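PDB 7DVE: C-glycoside 3-oxidase from Microbacterium trichothecenolyticum, which catalyses the FAD-dependent oxidation of the C3 hydroxyl of the sugar in C-glycosides such as isoorientin and mangiferin, reducing oxygen to hydrogen peroxide. Local coordinates for residues D137-G142 with A484-P489; M339-Q344 with L371-D376; H444-V449 with A476-I481. One frame throughout, in Å; residues are numbered along the deposited sequence.

Contact 1: D137-G142 with A484-P489; sequences DSERIG and ATACNP. With FAD (flavin-adenine dinucleotide), chain C.
The carboxylate of Glu139 is the flat group that meets 484-489. The amides of Ala486 and Cys487 lie near its plane and both reach OE2. The sulfur of Cys487 stands off one face, with SG 3.6 Å from OE2. The other oxygen, OE1, accepts from the backbone N of Asn136.

The two bonds to OE2 differ in direction. Ala486 N donates to Glu139 OE2 at 2.9 Å, uses the anti lone pair, and is fairly straight at 154°. Cys487 N donates to the same OE2 at 3.0 Å, nearly along the C-O line, and is more bent. A buried carboxylate is thus met by three backbone N-H groups, which probably offset much of its charge.

The side chain of Glu139 starts beside its own backbone N and then runs extended through CG (chi2 174°). This carries the acid group across to the loop. Behind it, the methyl CG2 of Thr485 packs 3.8 Å from Glu139 CB and 3.7 Å from Glu139 O. That same carbonyl accepts a bond from Thr483 OG1. Glu139 CA lies 3.7 Å from Ala484 O, so the backbones also touch.

Neighbouring side chains tie the first segment elsewhere. Ser138 OG bonds to Asp337, and Arg140 makes salt bridges with Asp145 and Asp151. The second segment ends on the cofactor, where Asn488 CB comes within 3.2 Å of FAD N3 from out of the flavin plane.

Glu139 OE2, bridging two successive backbone amides, ties the 137-142 loop to the 484-489 loop. The latter borders the flavin pyrimidine and leads into helix 490-510, part of the FAD site of this GMC oxidoreductase.

Contact 2: M339-Q344 with L371-D376; sequences MPFHGQ and LFCAKD
This is an antiparallel strand pairing in which His342 faces Phe372 and Gly343 faces Leu371, where strand 341-347 meets strand 366-373 in the large antiparallel sheet. His342 and Phe372 form the hydrogen-bonded pair. His342 N donates to Phe372 O at 3.0 Å, and Phe372 N donates to His342 O at 2.9 Å. A water bridges Pro340 O and Ala374 N.

On the His342 face, the two rings lie side by side with planes 52° apart. Phe372 CD1 sits at the edge of the imidazole, 3.5 Å from His342 CD2. The imidazole also donates from NE2 to Gln344 OE1 at 2.7 Å, almost in its ring plane, which probably helps to fix its rotation. Gln344 OE1 also accepts from Asn488 ND2. The CD of Gln344 comes 4.0 Å from Phe372 CE1, with amide and ring planes 56° apart. A leucine in place of Gln344 would probably leave His342 NE2 and Asn488 ND2 without this shared acceptor and let the imidazole turn more freely.

On the other face, Leu371 CD2 packs 3.7 Å from Phe341 CB, and Cys373 SG lies at the edge of the Phe341 ring. Leu371 CD1 rests on Gly343 CA, where a side chain would be tight. The Phe341 side chain packs against Thr411 and Arg414 of helix 406-424. Such a sheet, beside the flavin, is characteristic of the substrate-binding part of GMC oxidoreductases.

Contact 3: H444-V449 with A476-I481; sequences HYQGTV and AGNGVI. With FAD (flavin-adenine dinucleotide), chain C.
Gly479 is pressed so closely against Val449 and Thr448 that a CB on it would clash with Val449 CG2. That methyl already lies 3.3 Å from Gly479 O. It sits between the backbone N and the carbonyl carbon of Val449, which turns it onto the Gly479 peptide. Beside it, Val449 N donates to Gly479 O at 2.9 Å. The donor comes in from above the carbonyl plane, 37° out of it. Gly447 turns the chain here with a positive phi.

Earlier in the loop, Gln446 bends at chi2 (71°). Its CG meets Ile481 CD1 at 4.0 Å, and its CA approaches Asn478 O. Gln446 NE2 makes a weak bond to His444 O and another weak one to Asn296. The CB of Asn478 rests 3.2 Å from Tyr445 O. The amide beyond it then reaches the cofactor, and Asn478 ND2 donates to FAD O3' at 2.8 Å with an angle of 157°. A CB on Gly477 would clash with FAD O2P.

His444 opens the other segment, with NE2 3.8 Å from FAD N1. Its ND1 is bonded to Gln298 OE1, which helps to orient the ring. One loop thus hydrogen-bonds the ribityl chain through Asn478 while the other brings NE2 to the flavin, consistent with His444 as proton acceptor when the sugar hydroxyl is oxidised.

How the contacts relate
The centres of the three contacts lie on the same side of the flavin plane, that of His444. Contacts 1 and 3 both touch FAD, while the side chain of Gln344 in contact 2 lies about 5 Å from it. The centre of contact 1 is about 10 Å from that of contact 2 and about 12 Å from that of contact 3. Contacts 2 and 3 are about 17 Å apart, centre to centre, and both are nested in the loop closed by contact 1. Segment 484-489 links them: Asn488 ND2 is 3.1 Å from Gln344 OE1, a probable hydrogen bond, and Pro489 CD lies 3.3 Å from His444 CG. Phe372 CE2 also lies 3.9 Å from His444 CE1.

Contact 1: D137-G142 with A484-P489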
loop_
_atom_site.group_PDB
_atom_site.type_symbol
_atom_site.label_atom_id
_atom_site.label_comp_id
_atom_site.label_asym_id
_atom_site.label_seq_id
_atom_site.Cartn_x
_atom_site.Cartn_y
_atom_site.Cartn_z
ATOM N N ASP A 137 8.259 17.793 1.067
ATOM C CA ASP A 137 7.646 19.085 0.672
ATOM C C ASP A 137 6.119 18.994 0.817
ATOM O O ASP A 137 5.632 18.537 1.861
ATOM C CB ASP A 137 8.161 19.451 -0.725
ATOM C CG ASP A 137 9.610 19.965 -0.713
ATOM O OD1 ASP A 137 10.244 20.009 0.374
ATOM O OD2 ASP A 137 10.113 20.338 -1.800
ATOM N N SER A 138 5.332 19.377 -0.195
ATOM C CA SER A 138 3.873 19.455 -0.078
ATOM C C SER A 138 3.190 18.099 0.108
ATOM O O SER A 138 2.037 18.080 0.541
ATOM C CB SER A 138 3.267 20.172 -1.304
ATOM O OG SER A 138 3.441 19.383 -2.493
ATOM N N GLU A 139 3.851 16.974 -0.167
ATOM C CA GLU A 139 3.231 15.703 0.210
ATOM C C GLU A 139 3.086 15.512 1.715
ATOM O O GLU A 139 2.390 14.575 2.126
ATOM C CB GLU A 139 4.013 14.487 -0.301
ATOM C CG GLU A 139 4.772 14.653 -1.587
ATOM C CD GLU A 139 5.607 13.416 -1.888
ATOM O OE1 GLU A 139 6.708 13.285 -1.308
ATOM O OE2 GLU A 139 5.165 12.561 -2.673
ATOM N N ARG A 140 3.762 16.308 2.537
ATOM C CA ARG A 140 3.823 16.047 3.966
ATOM C C ARG A 140 2.610 16.632 4.661
ATOM O O ARG A 140 2.181 17.752 4.357
ATOM C CB ARG A 140 5.107 16.627 4.567
ATOM C CG ARG A 140 6.370 15.941 4.033
ATOM C CD ARG A 140 7.643 16.520 4.622
ATOM N NE ARG A 140 7.770 16.309 6.058
ATOM C CZ ARG A 140 8.465 15.331 6.631
ATOM N NH1 ARG A 140 9.000 14.354 5.921
ATOM N NH2 ARG A 140 8.638 15.343 7.954
ATOM N N ILE A 141 2.058 15.877 5.606
ATOM C CA ILE A 141 0.911 16.388 6.351
ATOM C C ILE A 141 1.419 17.458 7.323
ATOM O O ILE A 141 2.158 17.175 8.272
ATOM C CB ILE A 141 0.152 15.263 7.060
ATOM C CG1 ILE A 141 -0.417 14.297 6.009
ATOM C CG2 ILE A 141 -0.983 15.837 7.852
ATOM C CD1 ILE A 141 -0.640 12.877 6.484
ATOM N N GLY A 142 1.024 18.704 7.074
ATOM C CA GLY A 142 1.656 19.824 7.746
ATOM C C GLY A 142 1.341 19.901 9.226
ATOM O O GLY A 142 2.220 20.216 10.037
ATOM N N ALA A 484 -1.862 15.651 -1.454
ATOM C CA ALA A 484 -1.574 15.215 -2.811
ATOM C C ALA A 484 -0.147 14.688 -2.813
ATOM O O ALA A 484 0.792 15.456 -2.579
ATOM C CB ALA A 484 -1.758 16.378 -3.786
ATOM N N THR A 485 0.019 13.377 -3.013
ATOM C CA THR A 485 1.319 12.740 -2.879
ATOM C C THR A 485 1.689 12.040 -4.184
ATOM O O THR A 485 0.818 11.635 -4.955
ATOM C CB THR A 485 1.356 11.705 -1.712
ATOM O OG1 THR A 485 0.518 10.579 -2.053
ATOM C CG2 THR A 485 0.910 12.308 -0.372
ATOM N N ALA A 486 2.992 11.914 -4.433
ATOM C CA ALA A 486 3.508 11.071 -5.501
ATOM C C ALA A 486 4.194 9.804 -5.007
ATOM O O ALA A 486 4.245 8.827 -5.749
ATOM C CB ALA A 486 4.503 11.853 -6.364
ATOM N N CYS A 487 4.729 9.796 -3.787
ATOM C CA CYS A 487 5.599 8.709 -3.355
ATOM C C CYS A 487 4.767 7.513 -2.922
ATOM O O CYS A 487 3.565 7.608 -2.712
ATOM C CB CYS A 487 6.512 9.152 -2.195
ATOM S SG CYS A 487 5.618 9.603 -0.713
ATOM N N ASN A 488 5.422 6.375 -2.773
ATOM C CA ASN A 488 4.686 5.168 -2.434
ATOM C C ASN A 488 4.085 5.356 -1.045
ATOM O O ASN A 488 4.775 5.838 -0.136
ATOM C CB ASN A 488 5.599 3.945 -2.511
ATOM C CG ASN A 488 6.616 4.062 -3.644
ATOM O OD1 ASN A 488 7.508 4.906 -3.591
ATOM N ND2 ASN A 488 6.476 3.232 -4.679
ATOM N N PRO A 489 2.798 5.087 -0.865
ATOM C CA PRO A 489 2.106 5.588 0.332
ATOM C C PRO A 489 2.195 4.712 1.566
ATOM O O PRO A 489 1.873 5.187 2.660
ATOM C CB PRO A 489 0.650 5.688 -0.135
ATOM C CG PRO A 489 0.537 4.582 -1.116
ATOM C CD PRO A 489 1.855 4.559 -1.866
HETATM P PA FAD C . -4.274 -3.865 1.852
HETATM O O1A FAD C . -5.161 -3.952 0.667
HETATM O O2A FAD C . -2.820 -4.093 1.677
HETATM O O5B FAD C . -4.937 -4.924 2.872
HETATM C C5B FAD C . -6.321 -4.796 3.206
HETATM C C4B FAD C . -6.886 -6.142 3.581
HETATM O O4B FAD C . -8.268 -5.889 3.971
HETATM C C3B FAD C . -6.965 -7.073 2.354
HETATM O O3B FAD C . -6.327 -8.320 2.694
HETATM C C2B FAD C . -8.482 -7.259 2.208
HETATM O O2B FAD C . -8.820 -8.583 1.787
HETATM C C1B FAD C . -8.980 -7.069 3.627
HETATM N N9A FAD C . -10.454 -6.753 3.643
HETATM C C8A FAD C . -10.972 -5.772 2.885
HETATM N N7A FAD C . -12.290 -5.715 3.110
HETATM C C5A FAD C . -12.601 -6.660 4.000
HETATM C C6A FAD C . -13.772 -6.995 4.560
HETATM N N6A FAD C . -14.834 -6.290 4.172
HETATM N N1A FAD C . -13.881 -7.985 5.466
HETATM C C2A FAD C . -12.722 -8.678 5.822
HETATM N N3A FAD C . -11.501 -8.301 5.233
HETATM C C4A FAD C . -11.466 -7.302 4.335
HETATM N N1 FAD C . 3.240 0.176 -2.010
HETATM C C2 FAD C . 4.339 0.914 -1.607
HETATM O O2 FAD C . 4.190 1.709 -0.686
HETATM N N3 FAD C . 5.576 0.753 -2.252
HETATM C C4 FAD C . 5.714 -0.200 -3.286
HETATM O O4 FAD C . 6.812 -0.349 -3.830
HETATM C C4X FAD C . 4.598 -0.932 -3.678
HETATM N N5 FAD C . 4.644 -1.822 -4.701
HETATM C C5X FAD C . 3.564 -2.615 -4.957
HETATM C C6 FAD C . 3.634 -3.642 -5.917
HETATM C C7 FAD C . 2.568 -4.501 -6.159
HETATM C C7M FAD C . 2.682 -5.628 -7.217
HETATM C C8 FAD C . 1.386 -4.339 -5.434
HETATM C C8M FAD C . 0.195 -5.282 -5.694
HETATM C C9 FAD C . 1.301 -3.315 -4.481
HETATM C C9A FAD C . 2.379 -2.444 -4.239
HETATM N N10 FAD C . 2.296 -1.442 -3.334
HETATM C C10 FAD C . 3.380 -0.729 -3.023
HETATM C "C1'" FAD C . 1.033 -1.100 -2.621
HETATM C "C2'" FAD C . 0.892 -1.699 -1.216
HETATM O "O2'" FAD C . 0.764 -3.126 -1.343
HETATM C "C3'" FAD C . -0.330 -1.065 -0.471
HETATM O "O3'" FAD C . -0.135 0.350 -0.334
HETATM C "C4'" FAD C . -0.463 -1.615 0.950
HETATM O "O4'" FAD C . -0.599 -3.028 0.902
HETATM C "C5'" FAD C . -1.715 -1.015 1.646
HETATM O "O5'" FAD C . -1.967 -1.693 2.894
HETATM P P FAD C . -3.421 -1.754 3.603
HETATM O O1P FAD C . -3.448 -2.714 4.741
HETATM O O2P FAD C . -3.796 -0.343 3.836
HETATM O O3P FAD C . -4.464 -2.442 2.575
#

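Contact 2: M339-Q344 with L371-D376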
loop_
_atom_site.group_PDB
_atom_site.type_symbol
_atom_site.label_atom_id
_atom_site.label_comp_id
_atom_site.label_asym_id
_atom_site.label_seq_id
_atom_site.Cartn_x
_atom_site.Cartn_y
_atom_site.Cartn_z
ATOM N N MET A 339 9.974 19.816 -8.669
ATOM C CA MET A 339 10.052 18.685 -9.604
ATOM C C MET A 339 9.116 17.583 -9.117
ATOM O O MET A 339 9.569 16.559 -8.591
ATOM C CB MET A 339 11.481 18.146 -9.711
ATOM C CG MET A 339 12.451 18.910 -10.592
ATOM S SD MET A 339 11.794 19.188 -12.227
ATOM C CE MET A 339 12.118 17.563 -12.944
ATOM N N PRO A 340 7.800 17.754 -9.289
ATOM C CA PRO A 340 6.833 17.011 -8.460
ATOM C C PRO A 340 6.514 15.603 -8.962
ATOM O O PRO A 340 5.356 15.244 -9.192
ATOM C CB PRO A 340 5.611 17.942 -8.476
ATOM C CG PRO A 340 5.687 18.648 -9.771
ATOM C CD PRO A 340 7.149 18.791 -10.111
ATOM N N PHE A 341 7.549 14.758 -9.057
ATOM C CA PHE A 341 7.392 13.348 -9.386
ATOM C C PHE A 341 8.220 12.491 -8.443
ATOM O O PHE A 341 9.369 12.817 -8.128
ATOM C CB PHE A 341 7.805 13.058 -10.842
ATOM C CG PHE A 341 7.611 14.222 -11.745
ATOM C CD1 PHE A 341 6.353 14.543 -12.207
ATOM C CD2 PHE A 341 8.678 15.045 -12.072
ATOM C CE1 PHE A 341 6.159 15.670 -13.013
ATOM C CE2 PHE A 341 8.498 16.169 -12.872
ATOM C CZ PHE A 341 7.237 16.484 -13.347
ATOM N N HIS A 342 7.644 11.384 -8.001
ATOM C CA HIS A 342 8.426 10.372 -7.305
ATOM C C HIS A 342 8.999 9.423 -8.355
ATOM O O HIS A 342 8.250 8.882 -9.176
ATOM C CB HIS A 342 7.569 9.620 -6.295
ATOM C CG HIS A 342 8.125 8.292 -5.905
ATOM N ND1 HIS A 342 9.108 8.151 -4.948
ATOM C CD2 HIS A 342 7.859 7.043 -6.363
ATOM C CE1 HIS A 342 9.405 6.873 -4.815
ATOM N NE2 HIS A 342 8.656 6.177 -5.657
ATOM N N GLY A 343 10.317 9.236 -8.352
ATOM C CA GLY A 343 10.984 8.398 -9.331
ATOM C C GLY A 343 11.636 7.199 -8.667
ATOM O O GLY A 343 12.232 7.315 -7.596
ATOM N N GLN A 344 11.533 6.054 -9.312
ATOM C CA GLN A 344 12.312 4.929 -8.853
ATOM C C GLN A 344 12.864 4.209 -10.067
ATOM O O GLN A 344 12.192 4.100 -11.099
ATOM C CB GLN A 344 11.498 3.977 -7.967
ATOM C CG GLN A 344 10.198 3.504 -8.554
ATOM C CD GLN A 344 9.248 2.971 -7.491
ATOM O OE1 GLN A 344 8.997 3.616 -6.453
ATOM N NE2 GLN A 344 8.713 1.786 -7.746
ATOM N N LEU A 371 8.027 6.829 -12.932
ATOM C CA LEU A 371 7.716 8.121 -12.352
ATOM C C LEU A 371 6.235 8.188 -12.001
ATOM O O LEU A 371 5.384 7.688 -12.736
ATOM C CB LEU A 371 8.089 9.273 -13.296
ATOM C CG LEU A 371 9.337 10.104 -12.916
ATOM C CD1 LEU A 371 10.628 9.278 -12.971
ATOM C CD2 LEU A 371 9.429 11.389 -13.764
ATOM N N PHE A 372 5.940 8.809 -10.868
ATOM C CA PHE A 372 4.597 8.898 -10.322
ATOM C C PHE A 372 4.263 10.353 -10.091
ATOM O O PHE A 372 5.070 11.095 -9.517
ATOM C CB PHE A 372 4.465 8.154 -8.987
ATOM C CG PHE A 372 4.715 6.675 -9.085
ATOM C CD1 PHE A 372 6.017 6.179 -9.244
ATOM C CD2 PHE A 372 3.662 5.772 -9.001
ATOM C CE1 PHE A 372 6.269 4.801 -9.340
ATOM C CE2 PHE A 372 3.913 4.394 -9.075
ATOM C CZ PHE A 372 5.229 3.910 -9.246
ATOM N N CYS A 373 3.063 10.741 -10.524
ATOM C CA CYS A 373 2.548 12.093 -10.393
ATOM C C CYS A 373 1.654 12.234 -9.169
ATOM O O CYS A 373 1.011 11.272 -8.733
ATOM C CB CYS A 373 1.747 12.474 -11.634
ATOM S SG CYS A 373 2.752 12.524 -13.085
ATOM N N ALA A 374 1.622 13.453 -8.625
ATOM C CA ALA A 374 0.625 13.836 -7.637
ATOM C C ALA A 374 -0.667 14.249 -8.342
ATOM O O ALA A 374 -0.636 14.865 -9.409
ATOM C CB ALA A 374 1.143 14.990 -6.782
ATOM N N LYS A 375 -1.803 13.892 -7.749
ATOM C CA LYS A 375 -3.096 14.181 -8.345
ATOM C C LYS A 375 -3.559 15.587 -7.970
ATOM O O LYS A 375 -3.320 16.059 -6.854
ATOM C CB LYS A 375 -4.136 13.160 -7.882
ATOM C CG LYS A 375 -5.511 13.283 -8.586
ATOM C CD LYS A 375 -5.447 13.167 -10.110
ATOM C CE LYS A 375 -6.866 13.128 -10.747
ATOM N NZ LYS A 375 -7.654 14.419 -10.638
ATOM N N ASP A 376 -4.180 16.268 -8.926
ATOM C CA ASP A 376 -4.988 17.444 -8.636
ATOM C C ASP A 376 -6.250 16.975 -7.922
ATOM O O ASP A 376 -7.161 16.429 -8.555
ATOM C CB ASP A 376 -5.323 18.169 -9.937
ATOM C CG ASP A 376 -6.205 19.398 -9.729
ATOM O OD1 ASP A 376 -6.768 19.575 -8.631
ATOM O OD2 ASP A 376 -6.323 20.199 -10.676
HETATM O O HOH W 1 2.780 15.657 -9.786
#

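Contact 3: H444-V449 with A476-I481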
loop_
_atom_site.group_PDB
_atom_site.type_symbol
_atom_site.label_atom_id
_atom_site.label_comp_id
_atom_site.label_asym_id
_atom_site.label_seq_id
_atom_site.Cartn_x
_atom_site.Cartn_y
_atom_site.Cartn_z
ATOM N N HIS A 444 -1.784 2.872 -5.690
ATOM C CA HIS A 444 -1.683 3.815 -4.576
ATOM C C HIS A 444 -2.942 4.678 -4.591
ATOM O O HIS A 444 -3.022 5.665 -5.329
ATOM C CB HIS A 444 -0.428 4.676 -4.713
ATOM C CG HIS A 444 0.828 3.891 -4.894
ATOM N ND1 HIS A 444 2.011 4.473 -5.298
ATOM C CD2 HIS A 444 1.110 2.583 -4.667
ATOM C CE1 HIS A 444 2.958 3.548 -5.348
ATOM N NE2 HIS A 444 2.440 2.399 -4.960
ATOM N N TYR A 445 -3.935 4.298 -3.800
ATOM C CA TYR A 445 -5.204 5.021 -3.747
ATOM C C TYR A 445 -5.313 5.696 -2.377
ATOM O O TYR A 445 -5.322 5.023 -1.339
ATOM C CB TYR A 445 -6.393 4.092 -4.026
ATOM C CG TYR A 445 -6.163 3.089 -5.166
ATOM C CD1 TYR A 445 -5.504 3.451 -6.350
ATOM C CD2 TYR A 445 -6.608 1.783 -5.054
ATOM C CE1 TYR A 445 -5.281 2.520 -7.372
ATOM C CE2 TYR A 445 -6.396 0.859 -6.055
ATOM C CZ TYR A 445 -5.730 1.215 -7.207
ATOM O OH TYR A 445 -5.540 0.246 -8.184
ATOM N N GLN A 446 -5.381 7.023 -2.378
ATOM C CA GLN A 446 -5.387 7.806 -1.164
ATOM C C GLN A 446 -6.693 8.581 -1.048
ATOM O O GLN A 446 -7.482 8.678 -1.996
ATOM C CB GLN A 446 -4.197 8.780 -1.134
ATOM C CG GLN A 446 -2.797 8.123 -1.015
ATOM C CD GLN A 446 -2.364 7.393 -2.275
ATOM O OE1 GLN A 446 -1.847 6.277 -2.199
ATOM N NE2 GLN A 446 -2.555 8.022 -3.446
ATOM N N GLY A 447 -6.911 9.140 0.148
ATOM C CA GLY A 447 -7.802 10.266 0.311
ATOM C C GLY A 447 -9.250 9.941 0.605
ATOM O O GLY A 447 -9.975 10.831 1.019
ATOM N N THR A 448 -9.685 8.691 0.440
ATOM C CA THR A 448 -11.118 8.410 0.520
ATOM C C THR A 448 -11.649 8.468 1.943
ATOM O O THR A 448 -12.872 8.558 2.131
ATOM C CB THR A 448 -11.437 7.039 -0.079
ATOM O OG1 THR A 448 -10.589 6.064 0.522
ATOM C CG2 THR A 448 -11.219 7.041 -1.592
ATOM N N VAL A 449 -10.768 8.407 2.941
ATOM C CA VAL A 449 -11.159 8.536 4.343
ATOM C C VAL A 449 -10.146 9.426 5.046
ATOM O O VAL A 449 -9.602 9.063 6.091
ATOM C CB VAL A 449 -11.270 7.159 5.022
ATOM C CG1 VAL A 449 -12.524 6.441 4.527
ATOM C CG2 VAL A 449 -10.033 6.317 4.749
ATOM N N ALA A 476 -7.709 3.227 8.615
ATOM C CA ALA A 476 -6.280 2.980 8.490
ATOM C C ALA A 476 -5.960 2.618 7.055
ATOM O O ALA A 476 -6.686 1.844 6.439
ATOM C CB ALA A 476 -5.832 1.847 9.419
ATOM N N GLY A 477 -4.866 3.168 6.544
ATOM C CA GLY A 477 -4.265 2.823 5.285
ATOM C C GLY A 477 -4.009 4.057 4.466
ATOM O O GLY A 477 -4.113 5.189 4.949
ATOM N N ASN A 478 -3.688 3.830 3.187
ATOM C CA ASN A 478 -3.437 4.916 2.254
ATOM C C ASN A 478 -4.639 5.847 2.142
ATOM O O ASN A 478 -4.467 7.040 1.880
ATOM C CB ASN A 478 -3.069 4.329 0.892
ATOM C CG ASN A 478 -2.005 3.235 1.011
ATOM O OD1 ASN A 478 -1.136 3.296 1.880
ATOM N ND2 ASN A 478 -2.091 2.225 0.171
ATOM N N GLY A 479 -5.856 5.325 2.341
ATOM C CA GLY A 479 -7.059 6.147 2.326
ATOM C C GLY A 479 -7.061 7.284 3.334
ATOM O O GLY A 479 -7.850 8.220 3.188
ATOM N N VAL A 480 -6.194 7.226 4.352
ATOM C CA VAL A 480 -6.155 8.273 5.379
ATOM C C VAL A 480 -5.319 9.471 4.931
ATOM O O VAL A 480 -5.474 10.566 5.478
ATOM C CB VAL A 480 -5.623 7.720 6.726
ATOM C CG1 VAL A 480 -5.596 8.781 7.797
ATOM C CG2 VAL A 480 -6.472 6.560 7.238
ATOM N N ILE A 481 -4.446 9.311 3.946
ATOM C CA ILE A 481 -3.561 10.402 3.543
ATOM C C ILE A 481 -4.384 11.519 2.916
ATOM O O ILE A 481 -5.144 11.284 1.960
ATOM C CB ILE A 481 -2.475 9.902 2.585
ATOM C CG1 ILE A 481 -1.534 8.954 3.323
ATOM C CG2 ILE A 481 -1.721 11.060 1.938
ATOM C CD1 ILE A 481 -0.715 8.063 2.375
HETATM P PA FAD C . -4.274 -3.865 1.852
HETATM O O1A FAD C . -5.161 -3.952 0.667
HETATM O O2A FAD C . -2.820 -4.093 1.677
HETATM O O5B FAD C . -4.937 -4.924 2.872
HETATM C C5B FAD C . -6.321 -4.796 3.206
HETATM C C4B FAD C . -6.886 -6.142 3.581
HETATM O O4B FAD C . -8.268 -5.889 3.971
HETATM C C3B FAD C . -6.965 -7.073 2.354
HETATM O O3B FAD C . -6.327 -8.320 2.694
HETATM C C2B FAD C . -8.482 -7.259 2.208
HETATM O O2B FAD C . -8.820 -8.583 1.787
HETATM C C1B FAD C . -8.980 -7.069 3.627
HETATM N N9A FAD C . -10.454 -6.753 3.643
HETATM C C8A FAD C . -10.972 -5.772 2.885
HETATM N N7A FAD C . -12.290 -5.715 3.110
HETATM C C5A FAD C . -12.601 -6.660 4.000
HETATM C C6A FAD C . -13.772 -6.995 4.560
HETATM N N6A FAD C . -14.834 -6.290 4.172
HETATM N N1A FAD C . -13.881 -7.985 5.466
HETATM C C2A FAD C . -12.722 -8.678 5.822
HETATM N N3A FAD C . -11.501 -8.301 5.233
HETATM C C4A FAD C . -11.466 -7.302 4.335
HETATM N N1 FAD C . 3.240 0.176 -2.010
HETATM C C2 FAD C . 4.339 0.914 -1.607
HETATM O O2 FAD C . 4.190 1.709 -0.686
HETATM N N3 FAD C . 5.576 0.753 -2.252
HETATM C C4 FAD C . 5.714 -0.200 -3.286
HETATM O O4 FAD C . 6.812 -0.349 -3.830
HETATM C C4X FAD C . 4.598 -0.932 -3.678
HETATM N N5 FAD C . 4.644 -1.822 -4.701
HETATM C C5X FAD C . 3.564 -2.615 -4.957
HETATM C C6 FAD C . 3.634 -3.642 -5.917
HETATM C C7 FAD C . 2.568 -4.501 -6.159
HETATM C C7M FAD C . 2.682 -5.628 -7.217
HETATM C C8 FAD C . 1.386 -4.339 -5.434
HETATM C C8M FAD C . 0.195 -5.282 -5.694
HETATM C C9 FAD C . 1.301 -3.315 -4.481
HETATM C C9A FAD C . 2.379 -2.444 -4.239
HETATM N N10 FAD C . 2.296 -1.442 -3.334
HETATM C C10 FAD C . 3.380 -0.729 -3.023
HETATM C "C1'" FAD C . 1.033 -1.100 -2.621
HETATM C "C2'" FAD C . 0.892 -1.699 -1.216
HETATM O "O2'" FAD C . 0.764 -3.126 -1.343
HETATM C "C3'" FAD C . -0.330 -1.065 -0.471
HETATM O "O3'" FAD C . -0.135 0.350 -0.334
HETATM C "C4'" FAD C . -0.463 -1.615 0.950
HETATM O "O4'" FAD C . -0.599 -3.028 0.902
HETATM C "C5'" FAD C . -1.715 -1.015 1.646
HETATM O "O5'" FAD C . -1.967 -1.693 2.894
HETATM P P FAD C . -3.421 -1.754 3.603
HETATM O O1P FAD C . -3.448 -2.714 4.741
HETATM O O2P FAD C . -3.796 -0.343 3.836
HETATM O O3P FAD C . -4.464 -2.442 2.575
#